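Local coordinates for protein DNA polymerase III subunit beta (Deinococcus radiodurans, PDB 4TRT) that probably tethers DNA polymerases and other proteins to DNA for processive synthesis, closing around the duplex as a ring-shaped head-to-tail homodimer, at residues T255-A260 with G283-A288; E259-V264 with R318-A323. All blocks are in the same frame, centred on the assembly; numbering follows the deposited sequence.

Contact 1: residues T255-A260 with G283-A288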
ATOM      1  N   THR A 255      11.835 -22.193   0.583  1.00 36.07           N
ATOM      2  CA  THR A 255      11.467 -21.039   1.404  1.00 36.37           C
ATOM      3  C   THR A 255      12.630 -20.629   2.286  1.00 37.40           C
ATOM      4  O   THR A 255      12.911 -19.421   2.422  1.00 35.42           O
ATOM      5  CB  THR A 255      10.232 -21.323   2.267  1.00 36.95           C
ATOM      6  OG1 THR A 255       9.099 -21.489   1.412  1.00 39.31           O
ATOM      7  CG2 THR A 255       9.976 -20.196   3.275  1.00 37.57           C
ATOM      8  N   ALA A 256      13.325 -21.615   2.858  1.00 35.88           N
ATOM      9  CA  ALA A 256      14.509 -21.305   3.672  1.00 36.85           C
ATOM     10  C   ALA A 256      15.562 -20.576   2.838  1.00 37.15           C
ATOM     11  O   ALA A 256      16.146 -19.577   3.292  1.00 36.36           O
ATOM     12  CB  ALA A 256      15.074 -22.553   4.340  1.00 36.00           C
ATOM     13  N   LEU A 257      15.783 -21.028   1.600  1.00 34.94           N
ATOM     14  CA  LEU A 257      16.777 -20.388   0.736  1.00 32.74           C
ATOM     15  C   LEU A 257      16.380 -18.961   0.373  1.00 33.39           C
ATOM     16  O   LEU A 257      17.224 -18.053   0.399  1.00 31.96           O
ATOM     17  CB  LEU A 257      17.039 -21.219  -0.531  1.00 32.78           C
ATOM     18  CG  LEU A 257      17.987 -20.617  -1.558  1.00 34.29           C
ATOM     19  CD1 LEU A 257      19.411 -20.451  -0.998  1.00 31.52           C
ATOM     20  CD2 LEU A 257      17.967 -21.477  -2.824  1.00 34.26           C
ATOM     21  N   LYS A 258      15.110 -18.752   0.041  1.00 31.75           N
ATOM     22  CA  LYS A 258      14.631 -17.412  -0.315  1.00 33.53           C
ATOM     23  C   LYS A 258      14.779 -16.457   0.848  1.00 33.49           C
ATOM     24  O   LYS A 258      15.246 -15.345   0.670  1.00 32.49           O
ATOM     25  CB  LYS A 258      13.170 -17.432  -0.728  1.00 34.35           C
ATOM     26  CG  LYS A 258      12.921 -18.159  -2.041  1.00 37.11           C
ATOM     27  CD  LYS A 258      11.421 -18.209  -2.330  1.00 38.19           C
ATOM     28  CE  LYS A 258      11.143 -19.178  -3.443  1.00 38.95           C
ATOM     29  NZ  LYS A 258       9.709 -19.134  -3.860  1.00 38.05           N
ATOM     30  N   GLU A 259      14.394 -16.911   2.037  1.00 33.21           N
ATOM     31  CA  GLU A 259      14.455 -16.081   3.215  1.00 34.53           C
ATOM     32  C   GLU A 259      15.918 -15.783   3.608  1.00 34.74           C
ATOM     33  O   GLU A 259      16.217 -14.685   4.075  1.00 37.58           O
ATOM     34  CB  GLU A 259      13.649 -16.718   4.356  1.00 35.93           C
ATOM     35  CG  GLU A 259      12.145 -16.699   4.062  1.00 39.39           C
ATOM     36  CD  GLU A 259      11.267 -17.340   5.129  1.00 43.14           C
ATOM     37  OE1 GLU A 259      11.786 -17.995   6.042  1.00 45.64           O
ATOM     38  OE2 GLU A 259      10.031 -17.185   5.039  1.00 48.75           O
ATOM     39  N   ALA A 260      16.817 -16.735   3.386  1.00 32.68           N
ATOM     40  CA  ALA A 260      18.222 -16.543   3.680  1.00 31.54           C
ATOM     41  C   ALA A 260      18.878 -15.556   2.714  1.00 33.18           C
ATOM     42  O   ALA A 260      19.649 -14.707   3.147  1.00 34.65           O
ATOM     43  CB  ALA A 260      18.961 -17.874   3.685  1.00 30.34           C
ATOM     44  N   GLY A 283      27.817 -30.502   3.363  1.00 40.33           N
ATOM     45  CA  GLY A 283      26.372 -30.568   3.521  1.00 40.11           C
ATOM     46  C   GLY A 283      25.745 -29.278   4.012  1.00 37.44           C
ATOM     47  O   GLY A 283      24.672 -29.307   4.615  1.00 38.67           O
ATOM     48  N   THR A 284      26.399 -28.147   3.753  1.00 37.19           N
ATOM     49  CA  THR A 284      25.831 -26.841   4.071  1.00 38.00           C
ATOM     50  C   THR A 284      25.992 -25.856   2.916  1.00 37.05           C
ATOM     51  O   THR A 284      26.909 -25.973   2.108  1.00 37.26           O
ATOM     52  CB  THR A 284      26.459 -26.209   5.348  1.00 42.00           C
ATOM     53  OG1 THR A 284      27.813 -25.824   5.094  1.00 43.02           O
ATOM     54  CG2 THR A 284      26.372 -27.163   6.561  1.00 43.63           C
ATOM     55  N   LEU A 285      25.076 -24.892   2.843  1.00 35.05           N
ATOM     56  CA  LEU A 285      25.220 -23.752   1.959  1.00 35.58           C
ATOM     57  C   LEU A 285      25.325 -22.528   2.855  1.00 37.82           C
ATOM     58  O   LEU A 285      24.427 -22.261   3.659  1.00 37.16           O
ATOM     59  CB  LEU A 285      24.025 -23.627   1.015  1.00 35.04           C
ATOM     60  CG  LEU A 285      23.897 -22.318   0.234  1.00 35.91           C
ATOM     61  CD1 LEU A 285      25.105 -22.105  -0.686  1.00 35.70           C
ATOM     62  CD2 LEU A 285      22.599 -22.308  -0.568  1.00 33.98           C
ATOM     63  N   ARG A 286      26.423 -21.795   2.725  1.00 39.56           N
ATOM     64  CA  ARG A 286      26.574 -20.536   3.434  1.00 39.65           C
ATOM     65  C   ARG A 286      26.397 -19.389   2.451  1.00 40.34           C
ATOM     66  O   ARG A 286      27.008 -19.371   1.373  1.00 39.12           O
ATOM     67  CB  ARG A 286      27.941 -20.452   4.094  1.00 42.80           C
ATOM     68  CG  ARG A 286      28.050 -19.306   5.073  1.00 45.62           C
ATOM     69  CD  ARG A 286      29.472 -19.101   5.526  1.00 49.76           C
ATOM     70  NE  ARG A 286      30.262 -18.459   4.486  1.00 51.59           N
ATOM     71  CZ  ARG A 286      31.566 -18.223   4.583  1.00 54.19           C
ATOM     72  NH1 ARG A 286      32.239 -18.583   5.674  1.00 56.56           N
ATOM     73  NH2 ARG A 286      32.200 -17.630   3.581  1.00 56.61           N
ATOM     74  N   LEU A 287      25.569 -18.429   2.831  1.00 38.57           N
ATOM     75  CA  LEU A 287      25.388 -17.209   2.058  1.00 38.51           C
ATOM     76  C   LEU A 287      26.093 -16.090   2.794  1.00 40.70           C
ATOM     77  O   LEU A 287      25.971 -16.001   4.021  1.00 39.24           O
ATOM     78  CB  LEU A 287      23.904 -16.892   1.944  1.00 40.91           C
ATOM     79  CG  LEU A 287      23.119 -18.042   1.316  1.00 41.20           C
ATOM     80  CD1 LEU A 287      21.654 -17.667   1.341  1.00 42.60           C
ATOM     81  CD2 LEU A 287      23.593 -18.282  -0.110  1.00 39.10           C
ATOM     82  N   ALA A 288      26.831 -15.251   2.065  1.00 40.01           N
ATOM     83  CA  ALA A 288      27.582 -14.138   2.671  1.00 40.46           C
ATOM     84  C   ALA A 288      27.470 -12.890   1.820  1.00 41.86           C
ATOM     85  O   ALA A 288      27.457 -12.955   0.583  1.00 40.77           O
ATOM     86  CB  ALA A 288      29.049 -14.501   2.864  1.00 41.35           C
TER

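Contact 2: residues E259-V264 with R318-A323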
ATOM      1  N   GLU A 259      14.394 -16.911   2.037  1.00 33.21           N
ATOM      2  CA  GLU A 259      14.455 -16.081   3.215  1.00 34.53           C
ATOM      3  C   GLU A 259      15.918 -15.783   3.608  1.00 34.74           C
ATOM      4  O   GLU A 259      16.217 -14.685   4.075  1.00 37.58           O
ATOM      5  CB  GLU A 259      13.649 -16.718   4.356  1.00 35.93           C
ATOM      6  CG  GLU A 259      12.145 -16.699   4.062  1.00 39.39           C
ATOM      7  CD  GLU A 259      11.267 -17.340   5.129  1.00 43.14           C
ATOM      8  OE1 GLU A 259      11.786 -17.995   6.042  1.00 45.64           O
ATOM      9  OE2 GLU A 259      10.031 -17.185   5.039  1.00 48.75           O
ATOM     10  N   ALA A 260      16.817 -16.735   3.386  1.00 32.68           N
ATOM     11  CA  ALA A 260      18.222 -16.543   3.680  1.00 31.54           C
ATOM     12  C   ALA A 260      18.878 -15.556   2.714  1.00 33.18           C
ATOM     13  O   ALA A 260      19.649 -14.707   3.147  1.00 34.65           O
ATOM     14  CB  ALA A 260      18.961 -17.874   3.685  1.00 30.34           C
ATOM     15  N   VAL A 261      18.560 -15.651   1.409  1.00 33.59           N
ATOM     16  CA  VAL A 261      19.128 -14.737   0.413  1.00 31.99           C
ATOM     17  C   VAL A 261      18.624 -13.341   0.704  1.00 34.91           C
ATOM     18  O   VAL A 261      19.400 -12.368   0.753  1.00 37.11           O
ATOM     19  CB  VAL A 261      18.798 -15.178  -1.023  1.00 34.17           C
ATOM     20  CG1 VAL A 261      19.114 -14.087  -2.036  1.00 33.86           C
ATOM     21  CG2 VAL A 261      19.570 -16.460  -1.372  1.00 33.55           C
ATOM     22  N   ASN A 262      17.325 -13.236   0.953  1.00 34.35           N
ATOM     23  CA  ASN A 262      16.720 -11.959   1.291  1.00 35.14           C
ATOM     24  C   ASN A 262      17.404 -11.274   2.472  1.00 35.57           C
ATOM     25  O   ASN A 262      17.780 -10.102   2.381  1.00 38.01           O
ATOM     26  CB  ASN A 262      15.232 -12.111   1.593  1.00 35.02           C
ATOM     27  CG  ASN A 262      14.573 -10.775   1.871  1.00 38.48           C
ATOM     28  OD1 ASN A 262      14.453  -9.950   0.975  1.00 41.07           O
ATOM     29  ND2 ASN A 262      14.198 -10.535   3.120  1.00 37.58           N
ATOM     30  N   ARG A 263      17.553 -11.980   3.585  1.00 35.01           N
ATOM     31  CA  ARG A 263      18.079 -11.338   4.789  1.00 36.12           C
ATOM     32  C   ARG A 263      19.558 -10.944   4.649  1.00 36.50           C
ATOM     33  O   ARG A 263      19.945  -9.848   5.075  1.00 38.71           O
ATOM     34  CB  ARG A 263      17.826 -12.175   6.043  1.00 37.24           C
ATOM     35  CG  ARG A 263      18.622 -13.466   6.174  1.00 37.53           C
ATOM     36  CD  ARG A 263      18.421 -14.074   7.561  1.00 39.28           C
ATOM     37  NE  ARG A 263      17.027 -14.441   7.792  1.00 38.93           N
ATOM     38  CZ  ARG A 263      16.490 -15.638   7.521  1.00 39.41           C
ATOM     39  NH1 ARG A 263      17.210 -16.642   7.023  1.00 37.38           N
ATOM     40  NH2 ARG A 263      15.211 -15.832   7.768  1.00 40.38           N
ATOM     41  N   VAL A 264      20.360 -11.802   4.025  1.00 35.67           N
ATOM     42  CA  VAL A 264      21.789 -11.528   3.843  1.00 38.13           C
ATOM     43  C   VAL A 264      22.033 -10.371   2.869  1.00 38.54           C
ATOM     44  O   VAL A 264      22.937  -9.573   3.067  1.00 39.81           O
ATOM     45  CB  VAL A 264      22.534 -12.811   3.407  1.00 38.65           C
ATOM     46  CG1 VAL A 264      23.954 -12.499   2.956  1.00 41.73           C
ATOM     47  CG2 VAL A 264      22.557 -13.791   4.567  1.00 37.56           C
ATOM     48  N   ARG A 318      19.522  -9.995  -6.146  1.00 39.14           N
ATOM     49  CA  ARG A 318      18.217  -9.656  -6.708  1.00 42.82           C
ATOM     50  C   ARG A 318      17.844 -10.635  -7.824  1.00 41.28           C
ATOM     51  O   ARG A 318      16.698 -11.083  -7.914  1.00 40.73           O
ATOM     52  CB  ARG A 318      18.176  -8.210  -7.248  1.00 47.21           C
ATOM     53  CG  ARG A 318      16.832  -7.885  -7.918  1.00 53.78           C
ATOM     54  CD  ARG A 318      16.684  -6.413  -8.273  1.00 61.63           C
ATOM     55  NE  ARG A 318      16.797  -5.516  -7.116  1.00 68.05           N
ATOM     56  CZ  ARG A 318      15.835  -5.276  -6.220  1.00 72.73           C
ATOM     57  NH1 ARG A 318      14.651  -5.880  -6.304  1.00 75.24           N
ATOM     58  NH2 ARG A 318      16.064  -4.430  -5.216  1.00 73.88           N
ATOM     59  N   HIS A 319      18.814 -10.959  -8.675  1.00 40.07           N
ATOM     60  CA  HIS A 319      18.592 -11.949  -9.743  1.00 39.63           C
ATOM     61  C   HIS A 319      18.364 -13.324  -9.175  1.00 36.91           C
ATOM     62  O   HIS A 319      17.597 -14.103  -9.727  1.00 36.20           O
ATOM     63  CB  HIS A 319      19.723 -11.914 -10.766  1.00 39.35           C
ATOM     64  CG  HIS A 319      19.790 -10.593 -11.521  1.00 40.55           C
ATOM     65  ND1 HIS A 319      20.613 -10.385 -12.565  1.00 39.80           N
ATOM     66  CD2 HIS A 319      19.077  -9.397 -11.340  1.00 41.90           C
ATOM     67  CE1 HIS A 319      20.450  -9.125 -13.021  1.00 42.06           C
ATOM     68  NE2 HIS A 319      19.505  -8.523 -12.273  1.00 42.59           N
ATOM     69  N   VAL A 320      18.992 -13.623  -8.044  1.00 36.14           N
ATOM     70  CA  VAL A 320      18.783 -14.903  -7.362  1.00 34.23           C
ATOM     71  C   VAL A 320      17.324 -15.010  -6.920  1.00 34.23           C
ATOM     72  O   VAL A 320      16.663 -16.026  -7.163  1.00 33.03           O
ATOM     73  CB  VAL A 320      19.734 -15.094  -6.152  1.00 32.65           C
ATOM     74  CG1 VAL A 320      19.253 -16.246  -5.283  1.00 31.34           C
ATOM     75  CG2 VAL A 320      21.166 -15.351  -6.616  1.00 32.64           C
ATOM     76  N   LEU A 321      16.824 -13.960  -6.285  1.00 35.03           N
ATOM     77  CA  LEU A 321      15.448 -13.941  -5.805  1.00 36.00           C
ATOM     78  C   LEU A 321      14.462 -13.983  -6.964  1.00 36.10           C
ATOM     79  O   LEU A 321      13.446 -14.689  -6.877  1.00 35.33           O
ATOM     80  CB  LEU A 321      15.189 -12.732  -4.909  1.00 36.37           C
ATOM     81  CG  LEU A 321      15.938 -12.769  -3.566  1.00 37.37           C
ATOM     82  CD1 LEU A 321      15.626 -11.527  -2.750  1.00 39.85           C
ATOM     83  CD2 LEU A 321      15.605 -14.034  -2.783  1.00 39.50           C
ATOM     84  N   ASP A 322      14.760 -13.261  -8.046  1.00 34.16           N
ATOM     85  CA  ASP A 322      13.948 -13.342  -9.277  1.00 35.62           C
ATOM     86  C   ASP A 322      13.854 -14.798  -9.731  1.00 34.84           C
ATOM     87  O   ASP A 322      12.769 -15.296 -10.022  1.00 35.65           O
ATOM     88  CB  ASP A 322      14.581 -12.567 -10.442  1.00 37.33           C
ATOM     89  CG  ASP A 322      14.476 -11.060 -10.315  1.00 40.75           C
ATOM     90  OD1 ASP A 322      13.651 -10.540  -9.552  1.00 39.42           O
ATOM     91  OD2 ASP A 322      15.232 -10.382 -11.049  1.00 42.16           O
ATOM     92  N   ALA A 323      15.007 -15.464  -9.818  1.00 33.87           N
ATOM     93  CA  ALA A 323      15.089 -16.820 -10.353  1.00 32.74           C
ATOM     94  C   ALA A 323      14.376 -17.838  -9.451  1.00 33.94           C
ATOM     95  O   ALA A 323      13.748 -18.769  -9.951  1.00 37.17           O
ATOM     96  CB  ALA A 323      16.545 -17.222 -10.573  1.00 33.27           C
TER

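Contact 1: residues T255-A260 with G283-A288
L257 and A260 of helix 254-265 pack on L285 and L287 of strand 284-290 in the C-terminal domain of the beta sliding clamp, one of three domains of the DNA-clamp fold in each subunit. In this fold two helices lie against beta sheets, and here the first helix of the domain meets a strand of its four-stranded antiparallel sheet. The short helix and strand axes run at 22° to each other, 10.3 Å apart at their closest, a separation spanned by L257, L285 and L287, with the A260 methyl. L257 does not point at the strand from its CB, but its end bends in to it. Its CG stands anti to the backbone N (chi1 176°), and the branch reaches the strand through CD1, which touches L285 CD2 at 3.7 Å. The two leucines lie nearly perpendicular, so that they meet by single methyl groups and do not lie alongside each other. L257 CD1 also comes within 4.3 Å of L287 CD1, a looser approach.

L285 likewise has CG opposite its N, but L287 carries CG opposite the carbonyl carbon, on the N side (chi1 -57°). The L287 CB points to the helix, and the extended second torsion carries CD1 out to A260. A260, one helical turn after L257, offers only a methyl, which lets the leucine come in close to the backbone. L252 of strand 248-253 touches both L257 and L285, and F278 on the neighbouring strand touches both strand leucines. L287 CD1 rests 3.6 Å from A260 CB and 3.7 Å from A260 C.

Contact 2: residues E259-V264 with R318-A323
V261 and L321 mark the closest backbone approach of the antiparallel helix pair of the C-terminal clamp domain, where helix 254-265 packs beside helix 317-324. Their short axes cross at -156° and approach to 9.9 Å, with the CA atoms of V261 and L321 7.3 Å apart. Followed outward, the V261 side chain meets the partner helix at every carbon. Its CB already lies 3.8 Å from L321 CD2. From there CG1, placed anti to the backbone N (chi1 167°), reaches the same methyl at 3.6 Å and also packs on L321 CG. The other branch, CG2, turns to V320 and meets its CG1 at 3.9 Å. V320 CG1 is equally near V261 CG1 and thus sits against both branches of the valine.

The side chains of V261 and L321 run alongside in opposite senses, whereas V320 approaches from the more buried flank, backed by M357 of strand 353-357. Toward solvent the contact ends at N262, an exposed residue that also packs on N81 of the second subunit. On the same helix R263 makes a salt bridge to D298 of its own chain and donates from NE to N81 O of the second subunit, so this helix also takes part in the dimer interface. At the outer edge L321 CD1 lies 4.2 Å from N262 OD1, a loose van der Waals approach.

Both contacts use helix 254-265 and share E259 and A260, but they engage different flanks of it: contact 1 faces strand 284-290, contact 2 the antiparallel helix 317-324. Contact 1 is core throughout, every touching residue buried, and purely apolar. Contact 2 is also held by aliphatic packing, yet it runs from a buried valine pair to the exposed N262, near the second subunit. Their centres are 9 Å apart and the packing is continuous between them, since L287 CD1 of contact 1 meets V261 CG2 of contact 2 at 3.6 Å. The helix thus packs against the sheet on one flank and the second helix on an adjacent one.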